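Local coordinates for single-stranded DNA-binding protein (Enterobacter phage Enc34, PDB 5ODJ) that probably binds single-stranded DNA through an OB fold during replication of the phage genome, at residues Asn27-Tyr32 / Glu176-Gly181; Leu53-Asp58 / Trp109-Arg114; Asp120-Glu125 / Ser168-Lys173. All blocks are in the same frame, centred on the assembly; numbering follows the deposited sequence. Where two conformers were deposited one is given.

Interaction 1. Residues Asn27-Tyr32 / Glu176-Gly181; sequences NVRCSY and EPFGEG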
# COMPACT_ATOMS: atom_id res chain seq x y z
N ASN A 27 -3.52 10.11 4.04
CA ASN A 27 -3.09 11.26 3.26
C ASN A 27 -1.80 11.00 2.50
O ASN A 27 -0.80 11.70 2.66
CB ASN A 27 -3.00 12.48 4.18
CG ASN A 27 -4.31 12.76 4.86
OD1 ASN A 27 -5.34 12.78 4.22
ND2 ASN A 27 -4.27 12.95 6.16
N VAL A 28 -1.87 10.02 1.61
CA VAL A 28 -0.77 9.58 0.78
C VAL A 28 -1.20 9.65 -0.67
O VAL A 28 -2.40 9.60 -0.97
CB VAL A 28 -0.30 8.19 1.18
CG1 VAL A 28 0.29 8.23 2.60
CG2 VAL A 28 -1.43 7.17 1.13
N ARG A 29 -0.25 9.81 -1.58
CA ARG A 29 -0.60 9.94 -3.00
C ARG A 29 -0.60 8.55 -3.64
O ARG A 29 0.26 7.72 -3.43
CB ARG A 29 0.38 10.89 -3.69
CG ARG A 29 -0.12 11.45 -5.01
CD ARG A 29 0.69 12.64 -5.50
NE ARG A 29 0.06 13.23 -6.68
CZ ARG A 29 0.61 14.13 -7.47
NH1 ARG A 29 1.85 14.57 -7.22
NH2 ARG A 29 -0.04 14.55 -8.56
N CYS A 30 -1.60 8.28 -4.46
CA CYS A 30 -1.62 6.95 -5.05
C CYS A 30 -1.00 6.89 -6.43
O CYS A 30 -0.97 7.87 -7.15
CB CYS A 30 -3.00 6.37 -4.99
SG CYS A 30 -3.91 6.28 -6.48
N SER A 31 -0.45 5.72 -6.73
CA SER A 31 0.12 5.38 -8.02
C SER A 31 -0.31 3.97 -8.42
O SER A 31 -0.59 3.15 -7.55
CB SER A 31 1.64 5.47 -7.91
OG SER A 31 2.22 5.29 -9.16
N TYR A 32 -0.37 3.70 -9.73
CA TYR A 32 -0.70 2.39 -10.24
C TYR A 32 -1.89 1.70 -9.53
O TYR A 32 -1.77 0.55 -9.10
CB TYR A 32 0.54 1.50 -10.17
CG TYR A 32 1.66 2.02 -11.02
CD1 TYR A 32 1.50 2.09 -12.38
CD2 TYR A 32 2.84 2.46 -10.46
CE1 TYR A 32 2.49 2.57 -13.20
CE2 TYR A 32 3.85 2.94 -11.27
CZ TYR A 32 3.65 3.00 -12.64
OH TYR A 32 4.64 3.47 -13.45
N GLU A 176 -3.17 16.46 -9.74
CA GLU A 176 -2.83 16.28 -11.13
C GLU A 176 -2.66 14.80 -11.38
O GLU A 176 -1.93 14.15 -10.63
CB GLU A 176 -1.51 17.00 -11.46
CG GLU A 176 -1.16 17.04 -12.93
CD GLU A 176 -2.13 17.82 -13.81
OE1 GLU A 176 -2.97 18.61 -13.28
OE2 GLU A 176 -2.03 17.65 -15.05
N PRO A 177 -3.34 14.24 -12.41
CA PRO A 177 -3.09 12.82 -12.72
C PRO A 177 -1.68 12.53 -13.23
O PRO A 177 -1.13 13.34 -13.99
CB PRO A 177 -4.11 12.51 -13.84
CG PRO A 177 -5.11 13.58 -13.78
CD PRO A 177 -4.40 14.80 -13.26
N PHE A 178 -1.11 11.38 -12.84
CA PHE A 178 0.19 10.94 -13.36
C PHE A 178 0.09 10.50 -14.81
O PHE A 178 1.10 10.56 -15.54
CB PHE A 178 0.80 9.79 -12.56
CG PHE A 178 1.18 10.15 -11.17
CD1 PHE A 178 1.88 11.30 -10.90
CD2 PHE A 178 0.90 9.28 -10.11
CE1 PHE A 178 2.25 11.64 -9.61
CE2 PHE A 178 1.28 9.61 -8.83
CZ PHE A 178 1.96 10.79 -8.58
N GLY A 179 -1.11 10.08 -15.21
CA GLY A 179 -1.40 9.69 -16.58
C GLY A 179 -1.35 8.20 -16.80
O GLY A 179 -0.94 7.42 -15.93
N GLU A 180 -1.82 7.81 -17.97
CA GLU A 180 -1.53 6.50 -18.53
C GLU A 180 -0.35 6.73 -19.51
O GLU A 180 -0.11 7.85 -19.96
CB GLU A 180 -2.81 5.94 -19.15
CG GLU A 180 -3.91 5.76 -18.10
CD GLU A 180 -5.28 5.41 -18.66
OE1 GLU A 180 -5.45 5.37 -19.90
OE2 GLU A 180 -6.21 5.18 -17.84
N GLY A 181 0.41 5.68 -19.78
CA GLY A 181 1.75 5.80 -20.40
C GLY A 181 2.89 5.37 -19.47
O GLY A 181 4.08 5.45 -19.83

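Interaction 2. Residues Leu53-Asp58 / Trp109-Arg114; sequences LLMPKD and WVISAR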
# COMPACT_ATOMS: atom_id res chain seq x y z
N LEU A 53 1.29 3.38 -2.74
CA LEU A 53 1.07 4.58 -1.89
C LEU A 53 2.38 5.34 -1.77
O LEU A 53 3.41 4.73 -1.47
CB LEU A 53 0.54 4.19 -0.52
CG LEU A 53 -0.70 3.30 -0.51
CD1 LEU A 53 -1.04 2.87 0.92
CD2 LEU A 53 -1.88 4.00 -1.15
N LEU A 54 2.34 6.64 -2.05
CA LEU A 54 3.53 7.51 -1.97
C LEU A 54 3.38 8.38 -0.73
O LEU A 54 2.49 9.23 -0.68
CB LEU A 54 3.66 8.37 -3.22
CG LEU A 54 3.65 7.58 -4.54
CD1 LEU A 54 3.70 8.52 -5.72
CD2 LEU A 54 4.75 6.54 -4.65
N MSE A 55 4.26 8.13 0.25
CA MSE A 55 4.18 8.82 1.55
C MSE A 55 5.27 9.86 1.58
O MSE A 55 6.45 9.51 1.63
CB MSE A 55 4.41 7.92 2.76
CG MSE A 55 3.61 6.68 2.76
SE MSE A 55 3.38 5.98 4.62
CE MSE A 55 5.11 6.20 5.25
N PRO A 56 4.89 11.16 1.60
CA PRO A 56 5.92 12.19 1.65
C PRO A 56 6.75 12.11 2.93
O PRO A 56 6.22 12.05 4.07
CB PRO A 56 5.13 13.50 1.55
CG PRO A 56 3.81 13.11 0.93
CD PRO A 56 3.53 11.75 1.49
N LYS A 57 8.06 12.12 2.74
CA LYS A 57 8.96 11.92 3.87
C LYS A 57 8.84 13.05 4.93
O LYS A 57 8.96 12.77 6.12
CB LYS A 57 10.39 11.77 3.37
CG LYS A 57 10.64 10.46 2.64
CD LYS A 57 12.07 10.34 2.22
CE LYS A 57 12.43 9.00 1.59
NZ LYS A 57 13.87 8.97 1.23
N ASP A 58 8.53 14.26 4.50
CA ASP A 58 8.41 15.41 5.42
C ASP A 58 7.27 15.31 6.41
O ASP A 58 7.38 15.84 7.51
CB ASP A 58 8.21 16.73 4.69
CG ASP A 58 9.42 17.15 3.93
OD1 ASP A 58 10.50 16.57 4.17
OD2 ASP A 58 9.27 18.07 3.10
N TRP A 109 8.34 7.75 0.57
CA TRP A 109 8.37 6.31 0.84
C TRP A 109 7.34 5.68 -0.08
O TRP A 109 6.31 6.28 -0.31
CB TRP A 109 7.97 6.02 2.29
CG TRP A 109 8.86 6.67 3.30
CD1 TRP A 109 8.50 7.66 4.17
CD2 TRP A 109 10.23 6.41 3.51
NE1 TRP A 109 9.58 8.01 4.93
CE2 TRP A 109 10.65 7.26 4.55
CE3 TRP A 109 11.15 5.51 2.96
CZ2 TRP A 109 11.98 7.26 5.05
CZ3 TRP A 109 12.46 5.51 3.46
CH2 TRP A 109 12.86 6.37 4.49
N VAL A 110 7.65 4.51 -0.60
CA VAL A 110 6.81 3.86 -1.62
C VAL A 110 6.30 2.52 -1.07
O VAL A 110 7.08 1.62 -0.80
CB VAL A 110 7.59 3.61 -2.92
CG1 VAL A 110 6.68 2.99 -3.96
CG2 VAL A 110 8.19 4.89 -3.44
N ILE A 111 4.99 2.44 -0.85
CA ILE A 111 4.33 1.28 -0.26
C ILE A 111 3.54 0.53 -1.33
O ILE A 111 2.76 1.15 -2.05
CB ILE A 111 3.40 1.70 0.89
CG1 ILE A 111 4.25 2.13 2.09
CG2 ILE A 111 2.47 0.57 1.29
CD1 ILE A 111 3.48 2.87 3.13
N SER A 112 3.78 -0.77 -1.43
CA SER A 112 2.98 -1.64 -2.34
C SER A 112 2.10 -2.54 -1.47
O SER A 112 2.61 -3.24 -0.61
CB SER A 112 3.94 -2.48 -3.18
OG SER A 112 4.72 -1.62 -3.99
N ALA A 113 0.79 -2.50 -1.69
CA ALA A 113 -0.14 -3.34 -0.91
C ALA A 113 -1.06 -4.08 -1.91
O ALA A 113 -1.46 -3.47 -2.89
CB ALA A 113 -0.93 -2.50 0.08
N ARG A 114 -1.32 -5.37 -1.67
CA ARG A 114 -2.03 -6.23 -2.61
C ARG A 114 -3.00 -7.10 -1.83
O ARG A 114 -2.84 -7.35 -0.64
CB ARG A 114 -1.07 -7.10 -3.42
CG ARG A 114 0.05 -6.34 -4.12
CD ARG A 114 0.98 -7.26 -4.93
NE ARG A 114 2.05 -6.45 -5.55
CZ ARG A 114 3.17 -6.03 -4.94
NH1 ARG A 114 3.44 -6.35 -3.66
NH2 ARG A 114 4.04 -5.28 -5.61

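Interaction 3. Residues Asp120-Glu125 / Ser168-Lys173; sequences DVLNME and SVLKRK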
# COMPACT_ATOMS: atom_id res chain seq x y z
N ASP A 120 -12.26 -2.75 0.11
CA ASP A 120 -13.31 -1.76 0.14
C ASP A 120 -12.75 -0.47 -0.44
O ASP A 120 -11.61 -0.08 -0.13
CB ASP A 120 -13.79 -1.53 1.56
CG ASP A 120 -14.49 -2.73 2.17
OD1 ASP A 120 -15.01 -3.62 1.46
OD2 ASP A 120 -14.52 -2.78 3.41
N VAL A 121 -13.56 0.22 -1.24
CA VAL A 121 -13.15 1.46 -1.89
C VAL A 121 -14.18 2.50 -1.58
O VAL A 121 -15.36 2.31 -1.94
CB VAL A 121 -12.97 1.31 -3.42
CG1 VAL A 121 -12.58 2.65 -4.02
CG2 VAL A 121 -11.99 0.22 -3.74
N LEU A 122 -13.78 3.58 -0.95
CA LEU A 122 -14.68 4.66 -0.55
C LEU A 122 -14.35 5.93 -1.30
O LEU A 122 -13.19 6.29 -1.46
CB LEU A 122 -14.59 4.93 0.96
CG LEU A 122 -15.23 3.95 1.93
CD1 LEU A 122 -14.71 2.55 1.74
CD2 LEU A 122 -14.98 4.41 3.36
N ASN A 123 -15.39 6.63 -1.78
CA ASN A 123 -15.21 7.95 -2.41
C ASN A 123 -15.03 9.01 -1.29
O ASN A 123 -15.03 8.68 -0.08
CB ASN A 123 -16.38 8.27 -3.39
CG ASN A 123 -17.71 8.50 -2.69
OD1 ASN A 123 -17.78 8.64 -1.47
ND2 ASN A 123 -18.78 8.51 -3.47
N MSE A 124 -14.88 10.27 -1.68
CA MSE A 124 -14.60 11.37 -0.73
C MSE A 124 -15.76 11.58 0.21
O MSE A 124 -15.57 12.09 1.30
CB MSE A 124 -14.28 12.68 -1.47
CG MSE A 124 -12.90 12.57 -2.08
SE MSE A 124 -12.29 14.14 -3.10
CE MSE A 124 -13.40 14.15 -4.71
N GLU A 125 -16.96 11.14 -0.16
CA GLU A 125 -18.13 11.20 0.73
C GLU A 125 -18.29 9.98 1.64
O GLU A 125 -19.31 9.84 2.32
CB GLU A 125 -19.44 11.43 -0.04
CG GLU A 125 -19.38 12.45 -1.18
CD GLU A 125 -18.74 13.77 -0.80
OE1 GLU A 125 -19.23 14.41 0.17
OE2 GLU A 125 -17.75 14.17 -1.48
N SER A 168 -8.55 -1.67 2.44
CA SER A 168 -9.43 -0.63 2.00
C SER A 168 -8.68 0.63 1.57
O SER A 168 -7.50 0.80 1.93
CB SER A 168 -10.41 -0.28 3.08
OG SER A 168 -9.74 0.28 4.17
N VAL A 169 -9.33 1.42 0.72
CA VAL A 169 -8.81 2.68 0.24
C VAL A 169 -9.92 3.71 0.32
O VAL A 169 -11.03 3.43 -0.18
CB VAL A 169 -8.31 2.58 -1.22
CG1 VAL A 169 -7.79 3.94 -1.68
CG2 VAL A 169 -7.23 1.51 -1.36
N LEU A 170 -9.64 4.88 0.87
CA LEU A 170 -10.53 6.04 0.94
C LEU A 170 -9.97 7.18 0.10
O LEU A 170 -8.84 7.57 0.32
CB LEU A 170 -10.66 6.52 2.37
CG LEU A 170 -11.25 7.90 2.58
CD1 LEU A 170 -12.73 7.94 2.21
CD2 LEU A 170 -11.09 8.37 4.02
N LYS A 171 -10.71 7.71 -0.88
CA LYS A 171 -10.24 8.91 -1.61
C LYS A 171 -10.26 10.11 -0.69
O LYS A 171 -11.26 10.34 -0.01
CB LYS A 171 -11.10 9.22 -2.86
CG LYS A 171 -10.48 10.31 -3.75
CD LYS A 171 -11.18 10.41 -5.09
CE LYS A 171 -10.66 11.60 -5.87
NZ LYS A 171 -11.36 11.62 -7.18
N ARG A 172 -9.16 10.89 -0.69
CA ARG A 172 -9.04 12.11 0.11
C ARG A 172 -9.16 13.38 -0.72
O ARG A 172 -9.84 14.30 -0.32
CB ARG A 172 -7.70 12.12 0.88
CG ARG A 172 -7.61 11.09 2.00
CD ARG A 172 -8.48 11.41 3.21
NE ARG A 172 -8.14 12.72 3.78
CZ ARG A 172 -8.95 13.79 3.88
NH1 ARG A 172 -10.20 13.77 3.44
NH2 ARG A 172 -8.50 14.90 4.45
N LYS A 173 -8.44 13.45 -1.83
CA LYS A 173 -8.51 14.63 -2.69
C LYS A 173 -7.95 14.43 -4.08
O LYS A 173 -7.14 13.54 -4.33
CB LYS A 173 -7.88 15.83 -2.05
CG LYS A 173 -6.42 15.73 -1.90
CD LYS A 173 -5.84 17.13 -1.51
CE LYS A 173 -4.34 17.03 -1.59
NZ LYS A 173 -3.68 18.19 -0.97

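Interaction 1. Residues Asn27-Tyr32 / Glu176-Gly181
The backbone carbonyl of E176 meets the guanidinium of R29. R29 NH2 lies 2.8 Å from E176 O, which sits at the edge of the guanidinium, near its plane. The hydrogen bond is weak, because the N-H...O angle is only 128°. A stronger partner of the group lies outside the two segments: R29 NE donates to G142 O. R29 also forms a long, weak ion pair with D175. The bond to G142 O, with some help from the two weaker contacts, probably restricts rotation of the guanidinium. R29 reaches E176 because its CG is anti to the backbone N (chi1 -161°) and the chain runs extended from there to NE. Strand 28-34 belongs to the curled sheet of the OB fold, and 176-181 is part of the irregular tail that follows strand 159-173. The tail meets the strand chiefly through F178. The CE1-CZ end of the F178 ring lies over one face of the R29 guanidinium, with F178 CE1 3.7 Å from R29 CZ. The two planes are 40° apart, so the groups do not stack in parallel. C30 O lies at the edge of the F178 ring, near its plane, 3.3 Å from F178 CE2. S31 CB lies obliquely to the ring, 4.3 Å from F178 CE2.

Interaction 2. Residues Leu53-Asp58 / Trp109-Arg114
Two neighbouring antiparallel strands of the OB-fold sheet, 49-56 and 108-115, meet here. L53 pairs with I111 and M55 with W109 as hydrogen-bonded pairs. L54 and V110 form the non-hydrogen-bonded pair between them. Four backbone hydrogen bonds join the strands; the one from I111 N to L53 O (2.9 Å) is nearly straight at 176°. In the second pair, M55 N donates to W109 O and W109 N to M55 O.

L53, M55, W109 and I111 project from one face of the sheet. The selenium of selenomethionine M55 lies 3.4 Å from I111 CD1. A bend at chi3 (-44°) turns the M55 methyl towards the indole, and M55 CE comes within 3.8 Å of W109 CD1. On the other face, L54 and V110 lie side by side, with L54 CD2 4.0 Å from V110 CG2.

K57 runs over one face of the W109 ring. K57 CG is 3.5 Å from W109 NE1. K57 CE sits almost directly above the centre of the six-membered ring in a CH-pi contact. K57 NZ is 4.4 Å from the same ring centroid, a cation-pi contact. The amine also forms salt bridges with D94 and D96, which are likely to steady it over the indole.

Helix 61-76 packs on M55 and I111 through I67, while K64 makes a second cation-pi contact with W109. Strand 28-34 borders strand 49-56, and strand 92-94 borders strand 108-115.

Interaction 3. Residues Asp120-Glu125 / Ser168-Lys173
D120 O accepts a hydrogen bond from V169 N, the first of three that join two parallel strands. L122 N then donates to V169 O (2.9 Å), and L122 O accepts from K171 N. The last is close to straight, at 172°. Thus L122 uses both its N-H and its C=O on the same neighbouring strand, to V169 and K171, the residues flanking L170, as expected in a parallel sheet. The D120 carbonyl also receives a CA-H...O contact, with S168 CA 3.1 Å from D120 O. S168 O is hydrogen-bonded to S147 OG.

Beyond the paired residues, the chain turns at N123. N123 OD1 accepts a bond from E127 N and a weak one from E125 N. L170 CD1 packs 3.3 Å from N123 O and also touches L122 CB. Selenomethionine M124 lies obliquely across the K171 chain, with M124 CG 3.7 Å from K171 CG. The K171 chain is extended beyond CG, which carries its amine alongside M124 CE, where it forms salt bridges with D174 and E138.

R172 NE is hydrogen-bonded to N27 OD1. A classic beta bulge places R172 and K173 opposite W144. Strand 144-156 runs antiparallel to strand 159-173, which lies between it and the short strand 120-122.

In the fold
Interaction 2 is the buried one and lies nearest the centre of the chain. Interactions 1 and 3 are only partly buried. All three reach the same curled sheet. Interactions 1 and 2 touch directly, since strands 28-34 and 49-56 are neighbours and L54 N, 2.7 Å from R29 O, probably forms a backbone hydrogen bond with it. Interactions 1 and 3 meet through N27 and R172. Interactions 2 and 3 do not touch. Both pair strands through backbone bonds, antiparallel in interaction 2 and parallel in interaction 3. Interaction 1 has no strand pairing and is made mainly of side-chain contacts of R29 and F178. Along the chain, interaction 1 encloses the other two.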